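Side-chain contacts in flavoredoxin (Methanosarcina acetivorans, PDB 3BNK), which binds flavin mononucleotide and probably works in electron transport, as a member of the flavoredoxin family: residues Ser54-Thr57 and Pro58-Ile61; Ala176-Ala179 and Leu180-Gly183; Leu162-Pro165 and Asp166-Tyr169; Tyr141-Glu144 and Gln145-Ile148. One frame throughout, in Å; residues are numbered along the deposited sequence.

Interaction 1 of 4, residues Ser54-Thr57 and Pro58-Ile61; sequences SHYT and PEGI. With FMN (flavin mononucleotide), chain D.
Thr57 has chi1 -62°, which sets OG1 beside its own backbone N and CG2 anti to that N. The methyl CG2 therefore turns to Ile61, whose CD1 lies 3.9 Å from it across the first helical turn. The hydroxyl turns to the FMN phosphate. Thr57 OG1 donates to FMN O2P; the modelled length is very short and its exact value is doubtful. Asn30 adds a weak bond to OG1.

Two backbone groups grip the phosphate as well. Thr57 N donates to FMN O2P at 2.9 Å. Tyr56 N donates to FMN O1P at 3.1 Å, nearly straight at 167°, and more weakly to FMN O2P. His55 reaches further along the cofactor. Its NE2 makes a weak bond to FMN N1 (3.1 Å), while FMN C5' sits over one ring face, toward the rim.

The helix starts here. Ile61 N donates to Thr57 O at 3.1 Å. Pro58 has no N-H to satisfy and packs on Tyr131 and Phe133. The Tyr56 ring crosses Glu59 at a slant, with Tyr56 CD1 4.1 Å from Glu59 OE2.

The phosphate thus lies at the N-terminal end of helix 57-64. From residues 54-57 it takes donors from two backbone amides and a hydroxyl. The partial positive charge of that helix end would probably help to balance it.

Interaction 2 of 4, residues Ala176-Ala179 and Leu180-Gly183; sequences AGAA and LKTG
Ala178 and Thr182 are joined by two hydrogen bonds to one acceptor. Thr182 N donates to Ala178 O at 3.1 Å, almost straight at 171°. Thr182 OG1 donates to the same Ala178 O at 2.9 Å. Neither donor lies quite in the plane of the carbonyl. Thr182 chi1 of -48° keeps OG1 beside its own N, which lets both groups reach one oxygen. The backbone bond closes a five-residue alpha-turn, from Ala178 to Thr182. Leu180 takes left-handed helical angles inside it. A valine in place of Thr182 would remove the hydroxyl, and Ala178 O would probably be left with the backbone donor alone and the start of the 3-10 turn less firmly tied.

The apolar contact is between Ala178 and Lys181. Ala178 CB touches Lys181 CG at 3.6 Å. The lysine chain then bends twice and leads its amine away from the turn.

Other contacts cross to the second subunit. Asp81 of that subunit accepts hydrogen bonds from Leu180 N, Lys181 N and Gly183 N. Gly177 pairs with one of its strands, and the sheet continues over the interface. The side chain of Leu180 touches a bound FMN.

Chemically, the turn folds its own polar groups onto one carbonyl. It presents three backbone N-H groups to one carboxylate, that of Asp81 of the second subunit, which joins the segment after strand 168-178 to that subunit.

Interaction 3 of 4, residues Leu162-Pro165 and Asp166-Tyr169; sequences LTMP and DNSY. With FMN (flavin mononucleotide), chain D.
Leu162 and Tyr169 sit opposite each other as a non-hydrogen-bonded pair in the hairpin of strands 160-163 and 168-178. Leu162 holds CG anti to its backbone N (chi1 173°) and points CD1 mainly to the partner strand and CD2 to the flavin. CD1 lies 3.4 Å from Ser168 O, and the same CD1 meets Tyr169 CE2 at 4.2 Å, obliquely to the ring. CD2 touches FMN C7M at 3.5 Å. Tyr169 swings its ring to the same methyl, with Tyr169 OH 3.2 Å from FMN C7M. That hydroxyl is hydrogen-bonded to Asp81 of the same chain. With alanine in place of Leu162 both methyls go, which would probably open a gap beside FMN C7M and take away one apolar neighbour of the Tyr169 ring.

Met164 runs as an extended chain toward the cofactor. On the way its CG passes Asn167 OD1 at 3.3 Å.

Thr163 forms the hydrogen-bonded pair with Ser168. Thr163 N donates to Ser168 O at 3.0 Å, and Ser168 N donates to Thr163 O at 2.9 Å. Asn167 also faces Thr163, with left-handed backbone angles, which makes a G1 beta bulge. A cis peptide precedes Pro165 in the turn. Asp166 folds its carboxylate back toward Thr163 and Ser168, although its exact place is doubtful.

Ala179 of the second subunit packs on both Leu162 and Tyr169. Leu162 and Met164 offer carbon surface to the dimethylbenzene end of the flavin, and the Tyr169 ring meets it with its hydroxyl end. The one polar group of Tyr169's side chain is satisfied by Asp81.

Interaction 4 of 4, residues Tyr141-Glu144 and Gln145-Ile148; sequences YSEE and QYLI
Glu143 and Tyr146 lie side by side and point the same way. The carboxylate comes to the edge of the ring, with Glu143 CD 3.7 Å from Tyr146 CE1 and OE2 in the ring plane. The two flat groups are turned 68° apart. Gln145 covers one face of the ring: its CG stands 3.9 Å above the Tyr146 ring plane, over the centre. Ser142 approaches obliquely from the backbone end, its OG 3.4 Å from Tyr146 CB. That hydroxyl bonds to Thr114 O. Leu147 points back across the turn, and its CD2 meets Ser142 CB at 4.0 Å.

Two backbone bonds close the turn. Tyr146 N donates to Glu143 O at 3.0 Å, and Leu147 N donates to Glu144 O at 3.1 Å. Both bonds link residues three apart, as in a 3-10 turn.

Glu143 also makes weak contacts with Ala2 and Lys4 of the second subunit. The turn follows strand 130-142, whose residues Tyr141 and Ser142 pair antiparallel with a strand of that subunit. It leads into the short strand 147-148, which pairs with strand 151-152 ahead of helix 154-157.

Along the chain the order is interaction 1, interaction 4, interaction 3, interaction 2. None touches another. Interactions 1 and 3 share one FMN: the first holds its phosphate and reaches N1 of the ring, the third meets its dimethylbenzene end, with centres about 23 Å apart. Interactions 3 and 2 lie toward the two ends of strand 168-178, with centres about 27 Å apart. Interaction 4 reaches the same antiparallel sheet through strand 130-142. Interactions 2, 3 and 4 all touch the second subunit. Asp81 bonds Tyr169 of its own chain and the 180-183 tail of the other. Interaction 3 thus combines cofactor and dimer contacts, interaction 1 serves the cofactor, and interaction 4 lies at the interface away from the FMN.

Interaction 1 of 4, residues Ser54-Thr57 and Pro58-Ile61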
# COMPACT_ATOMS: atom_id res chain seq x y z
N SER B 54 16.90 7.47 8.36
CA SER B 54 17.86 6.86 9.30
C SER B 54 18.48 5.57 8.78
O SER B 54 19.53 5.13 9.29
CB SER B 54 17.27 6.66 10.71
OG SER B 54 16.33 5.58 10.77
N HIS B 55 17.86 4.97 7.76
CA HIS B 55 18.32 3.67 7.23
C HIS B 55 19.52 3.75 6.28
O HIS B 55 19.85 4.82 5.74
CB HIS B 55 17.18 2.90 6.56
CG HIS B 55 15.97 2.72 7.42
ND1 HIS B 55 16.05 2.54 8.78
CD2 HIS B 55 14.66 2.67 7.11
CE1 HIS B 55 14.83 2.41 9.28
NE2 HIS B 55 13.97 2.48 8.28
N TYR B 56 20.14 2.59 6.08
CA TYR B 56 21.32 2.45 5.23
C TYR B 56 20.93 2.37 3.76
O TYR B 56 21.68 2.80 2.88
CB TYR B 56 22.07 1.18 5.66
CG TYR B 56 23.41 0.95 5.00
CD1 TYR B 56 24.50 1.80 5.26
CD2 TYR B 56 23.60 -0.14 4.16
CE1 TYR B 56 25.73 1.58 4.67
CE2 TYR B 56 24.83 -0.37 3.57
CZ TYR B 56 25.89 0.49 3.82
OH TYR B 56 27.11 0.26 3.23
N THR B 57 19.73 1.83 3.51
CA THR B 57 19.23 1.58 2.16
C THR B 57 19.18 2.83 1.23
O THR B 57 19.58 2.72 0.07
CB THR B 57 17.89 0.79 2.22
OG1 THR B 57 18.12 -0.49 2.85
CG2 THR B 57 17.28 0.57 0.83
N PRO B 58 18.70 4.01 1.74
CA PRO B 58 18.58 5.18 0.86
C PRO B 58 19.86 5.62 0.16
O PRO B 58 19.78 6.03 -1.00
CB PRO B 58 18.09 6.29 1.80
CG PRO B 58 17.44 5.57 2.91
CD PRO B 58 18.24 4.32 3.10
N GLU B 59 21.01 5.53 0.85
CA GLU B 59 22.32 5.80 0.22
C GLU B 59 22.50 4.99 -1.05
O GLU B 59 23.01 5.49 -2.03
CB GLU B 59 23.49 5.44 1.14
CG GLU B 59 23.47 6.09 2.51
CD GLU B 59 24.69 5.72 3.32
OE1 GLU B 59 25.73 5.33 2.72
OE2 GLU B 59 24.60 5.84 4.57
N GLY B 60 22.13 3.71 -0.99
CA GLY B 60 22.26 2.81 -2.12
C GLY B 60 21.29 3.11 -3.25
O GLY B 60 21.67 3.11 -4.42
N ILE B 61 20.03 3.38 -2.91
CA ILE B 61 19.06 3.75 -3.92
C ILE B 61 19.46 5.08 -4.60
O ILE B 61 19.39 5.19 -5.83
CB ILE B 61 17.60 3.77 -3.40
CG1 ILE B 61 17.24 2.39 -2.82
CG2 ILE B 61 16.64 4.14 -4.51
CD1 ILE B 61 15.82 2.29 -2.30
N1 FMN D . 11.38 1.01 7.41
C2 FMN D . 11.06 1.99 6.49
O2 FMN D . 11.77 2.98 6.42
N3 FMN D . 9.97 1.83 5.65
C4 FMN D . 9.19 0.69 5.76
O4 FMN D . 8.22 0.57 5.03
C4A FMN D . 9.52 -0.30 6.70
N5 FMN D . 8.74 -1.45 6.82
C5A FMN D . 9.07 -2.43 7.73
C6 FMN D . 8.27 -3.58 7.79
C7 FMN D . 8.58 -4.59 8.72
C7M FMN D . 7.78 -5.86 8.69
C8 FMN D . 9.69 -4.45 9.57
C8M FMN D . 10.20 -5.61 10.40
C9 FMN D . 10.49 -3.30 9.48
C9A FMN D . 10.19 -2.29 8.56
N10 FMN D . 10.98 -1.13 8.45
C10 FMN D . 10.63 -0.14 7.53
C1' FMN D . 12.24 -0.99 9.25
C2' FMN D . 13.50 -1.28 8.44
O2' FMN D . 13.31 -2.42 7.63
C3' FMN D . 14.69 -1.57 9.36
O3' FMN D . 15.02 -0.47 10.19
C4' FMN D . 15.90 -2.06 8.57
O4' FMN D . 16.85 -2.57 9.46
C5' FMN D . 16.57 -1.00 7.69
O5' FMN D . 17.61 -1.70 7.03
P FMN D . 18.91 -0.96 6.43
O1P FMN D . 19.49 -0.06 7.49
O2P FMN D . 18.46 -0.12 5.27
O3P FMN D . 19.94 -1.94 5.95

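Interaction 2 of 4, residues Ala176-Ala179 and Leu180-Gly183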
# COMPACT_ATOMS: atom_id res chain seq x y z
N ALA B 176 -13.42 -12.71 -1.01
CA ALA B 176 -14.45 -11.86 -0.44
C ALA B 176 -15.31 -11.19 -1.50
O ALA B 176 -16.15 -10.34 -1.19
CB ALA B 176 -13.82 -10.81 0.52
N GLY B 177 -15.10 -11.59 -2.76
CA GLY B 177 -15.89 -11.06 -3.86
C GLY B 177 -15.07 -10.73 -5.08
O GLY B 177 -13.83 -10.67 -5.02
N ALA B 178 -15.76 -10.50 -6.19
CA ALA B 178 -15.16 -10.12 -7.46
C ALA B 178 -15.09 -8.59 -7.60
O ALA B 178 -16.12 -7.90 -7.58
CB ALA B 178 -15.95 -10.73 -8.63
N ALA B 179 -13.87 -8.07 -7.72
CA ALA B 179 -13.63 -6.63 -7.86
C ALA B 179 -13.93 -6.18 -9.29
O ALA B 179 -13.76 -6.97 -10.22
CB ALA B 179 -12.20 -6.30 -7.50
N LEU B 180 -14.38 -4.93 -9.46
CA LEU B 180 -14.81 -4.41 -10.77
C LEU B 180 -15.88 -5.34 -11.37
O LEU B 180 -15.84 -5.70 -12.57
CB LEU B 180 -13.61 -4.28 -11.72
CG LEU B 180 -12.53 -3.23 -11.39
CD1 LEU B 180 -11.38 -3.36 -12.34
CD2 LEU B 180 -13.12 -1.83 -11.44
N LYS B 181 -16.82 -5.75 -10.52
CA LYS B 181 -17.80 -6.76 -10.88
C LYS B 181 -19.02 -6.72 -9.97
O LYS B 181 -20.12 -6.43 -10.45
CB LYS B 181 -17.17 -8.16 -10.87
CG LYS B 181 -18.20 -9.30 -11.08
CD LYS B 181 -18.73 -9.34 -12.48
CE LYS B 181 -17.69 -9.92 -13.43
NZ LYS B 181 -18.29 -10.12 -14.78
N THR B 182 -18.83 -7.03 -8.69
CA THR B 182 -19.95 -7.09 -7.75
C THR B 182 -20.74 -5.79 -7.70
O THR B 182 -21.97 -5.82 -7.62
CB THR B 182 -19.53 -7.46 -6.31
OG1 THR B 182 -18.67 -8.60 -6.33
CG2 THR B 182 -20.73 -7.80 -5.48
N GLY B 183 -20.03 -4.65 -7.72
CA GLY B 183 -20.66 -3.33 -7.71
C GLY B 183 -21.58 -3.06 -8.89
O GLY B 183 -22.52 -2.26 -8.78

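Interaction 3 of 4, residues Leu162-Pro165 and Asp166-Tyr169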
# COMPACT_ATOMS: atom_id res chain seq x y z
N LEU B 162 1.10 -6.96 7.24
CA LEU B 162 1.67 -6.33 8.41
C LEU B 162 0.73 -5.30 8.96
O LEU B 162 0.07 -4.56 8.23
CB LEU B 162 3.03 -5.69 8.11
CG LEU B 162 3.67 -4.84 9.23
CD1 LEU B 162 4.17 -5.73 10.37
CD2 LEU B 162 4.79 -3.96 8.70
N THR B 163 0.70 -5.25 10.28
CA THR B 163 -0.05 -4.25 10.98
C THR B 163 0.87 -3.64 12.07
O THR B 163 1.57 -4.36 12.78
CB THR B 163 -1.39 -4.91 11.44
OG1 THR B 163 -2.40 -3.92 11.62
CG2 THR B 163 -1.23 -5.74 12.65
N MET B 164 0.94 -2.31 12.12
CA MET B 164 1.69 -1.59 13.15
C MET B 164 0.77 -0.55 13.82
O MET B 164 -0.24 -0.18 13.24
CB MET B 164 2.94 -0.91 12.55
CG MET B 164 4.03 -1.89 12.10
SD MET B 164 5.52 -1.08 11.51
CE MET B 164 6.74 -2.39 11.61
N PRO B 165 1.11 -0.07 15.04
CA PRO B 165 2.24 -0.37 15.92
C PRO B 165 2.04 -1.61 16.78
O PRO B 165 2.92 -1.96 17.56
CB PRO B 165 2.33 0.88 16.81
CG PRO B 165 0.93 1.29 16.97
CD PRO B 165 0.25 0.97 15.64
N ASP B 166 0.91 -2.29 16.64
CA ASP B 166 0.72 -3.58 17.28
C ASP B 166 1.80 -4.59 16.85
O ASP B 166 2.07 -5.55 17.57
CB ASP B 166 -0.69 -4.10 17.01
CG ASP B 166 -0.96 -4.32 15.54
OD1 ASP B 166 -1.16 -3.33 14.79
OD2 ASP B 166 -0.97 -5.49 15.14
N ASN B 167 2.40 -4.36 15.68
CA ASN B 167 3.49 -5.20 15.16
C ASN B 167 3.14 -6.68 14.93
O ASN B 167 3.78 -7.57 15.49
CB ASN B 167 4.76 -5.05 16.02
CG ASN B 167 5.31 -3.63 16.00
OD1 ASN B 167 4.97 -2.82 15.13
ND2 ASN B 167 6.17 -3.33 16.96
N SER B 168 2.14 -6.93 14.08
CA SER B 168 1.71 -8.31 13.78
C SER B 168 1.88 -8.66 12.30
O SER B 168 1.77 -7.82 11.42
CB SER B 168 0.26 -8.55 14.21
OG SER B 168 -0.00 -8.04 15.51
N TYR B 169 2.16 -9.93 12.04
CA TYR B 169 2.09 -10.47 10.69
C TYR B 169 0.81 -11.27 10.56
O TYR B 169 0.30 -11.80 11.57
CB TYR B 169 3.28 -11.37 10.39
CG TYR B 169 4.61 -10.67 10.18
CD1 TYR B 169 5.67 -10.89 11.06
CD2 TYR B 169 4.82 -9.81 9.10
CE1 TYR B 169 6.91 -10.29 10.88
CE2 TYR B 169 6.06 -9.19 8.89
CZ TYR B 169 7.11 -9.44 9.79
OH TYR B 169 8.34 -8.84 9.63
N1 FMN D . 11.38 1.01 7.41
C2 FMN D . 11.06 1.99 6.49
O2 FMN D . 11.77 2.98 6.42
N3 FMN D . 9.97 1.83 5.65
C4 FMN D . 9.19 0.69 5.76
O4 FMN D . 8.22 0.57 5.03
C4A FMN D . 9.52 -0.30 6.70
N5 FMN D . 8.74 -1.45 6.82
C5A FMN D . 9.07 -2.43 7.73
C6 FMN D . 8.27 -3.58 7.79
C7 FMN D . 8.58 -4.59 8.72
C7M FMN D . 7.78 -5.86 8.69
C8 FMN D . 9.69 -4.45 9.57
C8M FMN D . 10.20 -5.61 10.40
C9 FMN D . 10.49 -3.30 9.48
C9A FMN D . 10.19 -2.29 8.56
N10 FMN D . 10.98 -1.13 8.45
C10 FMN D . 10.63 -0.14 7.53
C1' FMN D . 12.24 -0.99 9.25
C2' FMN D . 13.50 -1.28 8.44
O2' FMN D . 13.31 -2.42 7.63
C3' FMN D . 14.69 -1.57 9.36
O3' FMN D . 15.02 -0.47 10.19
C4' FMN D . 15.90 -2.06 8.57
O4' FMN D . 16.85 -2.57 9.46
C5' FMN D . 16.57 -1.00 7.69
O5' FMN D . 17.61 -1.70 7.03
P FMN D . 18.91 -0.96 6.43
O1P FMN D . 19.49 -0.06 7.49
O2P FMN D . 18.46 -0.12 5.27
O3P FMN D . 19.94 -1.94 5.95

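Interaction 4 of 4, residues Tyr141-Glu144 and Gln145-Ile148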
# COMPACT_ATOMS: atom_id res chain seq x y z
N TYR B 141 9.62 -10.38 -12.43
CA TYR B 141 9.99 -11.79 -12.45
C TYR B 141 9.13 -12.60 -11.48
O TYR B 141 8.92 -12.21 -10.34
CB TYR B 141 11.47 -11.97 -12.06
CG TYR B 141 12.45 -11.11 -12.84
CD1 TYR B 141 12.70 -9.79 -12.46
CD2 TYR B 141 13.12 -11.62 -13.95
CE1 TYR B 141 13.60 -8.99 -13.18
CE2 TYR B 141 14.03 -10.84 -14.67
CZ TYR B 141 14.26 -9.53 -14.28
OH TYR B 141 15.15 -8.75 -14.99
N SER B 142 8.66 -13.74 -11.96
CA SER B 142 8.13 -14.76 -11.07
C SER B 142 8.55 -16.14 -11.55
O SER B 142 9.57 -16.30 -12.22
CB SER B 142 6.60 -14.65 -10.94
OG SER B 142 6.12 -15.47 -9.90
N GLU B 143 7.77 -17.15 -11.17
CA GLU B 143 7.99 -18.53 -11.60
C GLU B 143 6.63 -19.11 -11.99
O GLU B 143 5.59 -18.62 -11.53
CB GLU B 143 8.63 -19.35 -10.48
CG GLU B 143 9.79 -18.65 -9.78
CD GLU B 143 10.37 -19.45 -8.65
OE1 GLU B 143 10.13 -20.67 -8.58
OE2 GLU B 143 11.08 -18.84 -7.81
N GLU B 144 6.64 -20.14 -12.83
CA GLU B 144 5.39 -20.74 -13.33
C GLU B 144 4.45 -21.16 -12.19
O GLU B 144 3.23 -20.98 -12.30
CB GLU B 144 5.69 -21.91 -14.29
CG GLU B 144 4.47 -22.49 -15.04
CD GLU B 144 3.91 -23.78 -14.39
OE1 GLU B 144 3.78 -24.80 -15.12
OE2 GLU B 144 3.61 -23.79 -13.17
N GLN B 145 5.02 -21.67 -11.10
CA GLN B 145 4.24 -22.20 -9.96
C GLN B 145 3.51 -21.12 -9.14
O GLN B 145 2.80 -21.43 -8.18
CB GLN B 145 5.14 -23.02 -9.03
CG GLN B 145 6.30 -22.23 -8.43
CD GLN B 145 6.74 -22.73 -7.08
OE1 GLN B 145 7.90 -22.58 -6.70
NE2 GLN B 145 5.81 -23.31 -6.32
N TYR B 146 3.70 -19.86 -9.51
CA TYR B 146 3.04 -18.75 -8.84
C TYR B 146 2.02 -18.07 -9.75
O TYR B 146 1.38 -17.10 -9.36
CB TYR B 146 4.08 -17.74 -8.32
CG TYR B 146 5.05 -18.31 -7.31
CD1 TYR B 146 6.43 -18.30 -7.54
CD2 TYR B 146 4.58 -18.89 -6.13
CE1 TYR B 146 7.32 -18.82 -6.60
CE2 TYR B 146 5.46 -19.43 -5.19
CZ TYR B 146 6.82 -19.40 -5.43
OH TYR B 146 7.68 -19.93 -4.49
N LEU B 147 1.88 -18.59 -10.97
CA LEU B 147 1.06 -17.93 -11.98
C LEU B 147 -0.22 -18.69 -12.31
O LEU B 147 -0.24 -19.92 -12.32
CB LEU B 147 1.87 -17.68 -13.26
CG LEU B 147 3.20 -16.94 -13.12
CD1 LEU B 147 3.91 -16.91 -14.47
CD2 LEU B 147 3.03 -15.53 -12.59
N ILE B 148 -1.29 -17.95 -12.55
CA ILE B 148 -2.49 -18.51 -13.17
C ILE B 148 -2.80 -17.68 -14.40
O ILE B 148 -2.93 -16.46 -14.31
CB ILE B 148 -3.71 -18.59 -12.19
CG1 ILE B 148 -3.42 -19.59 -11.06
CG2 ILE B 148 -4.99 -19.00 -12.96
CD1 ILE B 148 -4.56 -19.79 -10.07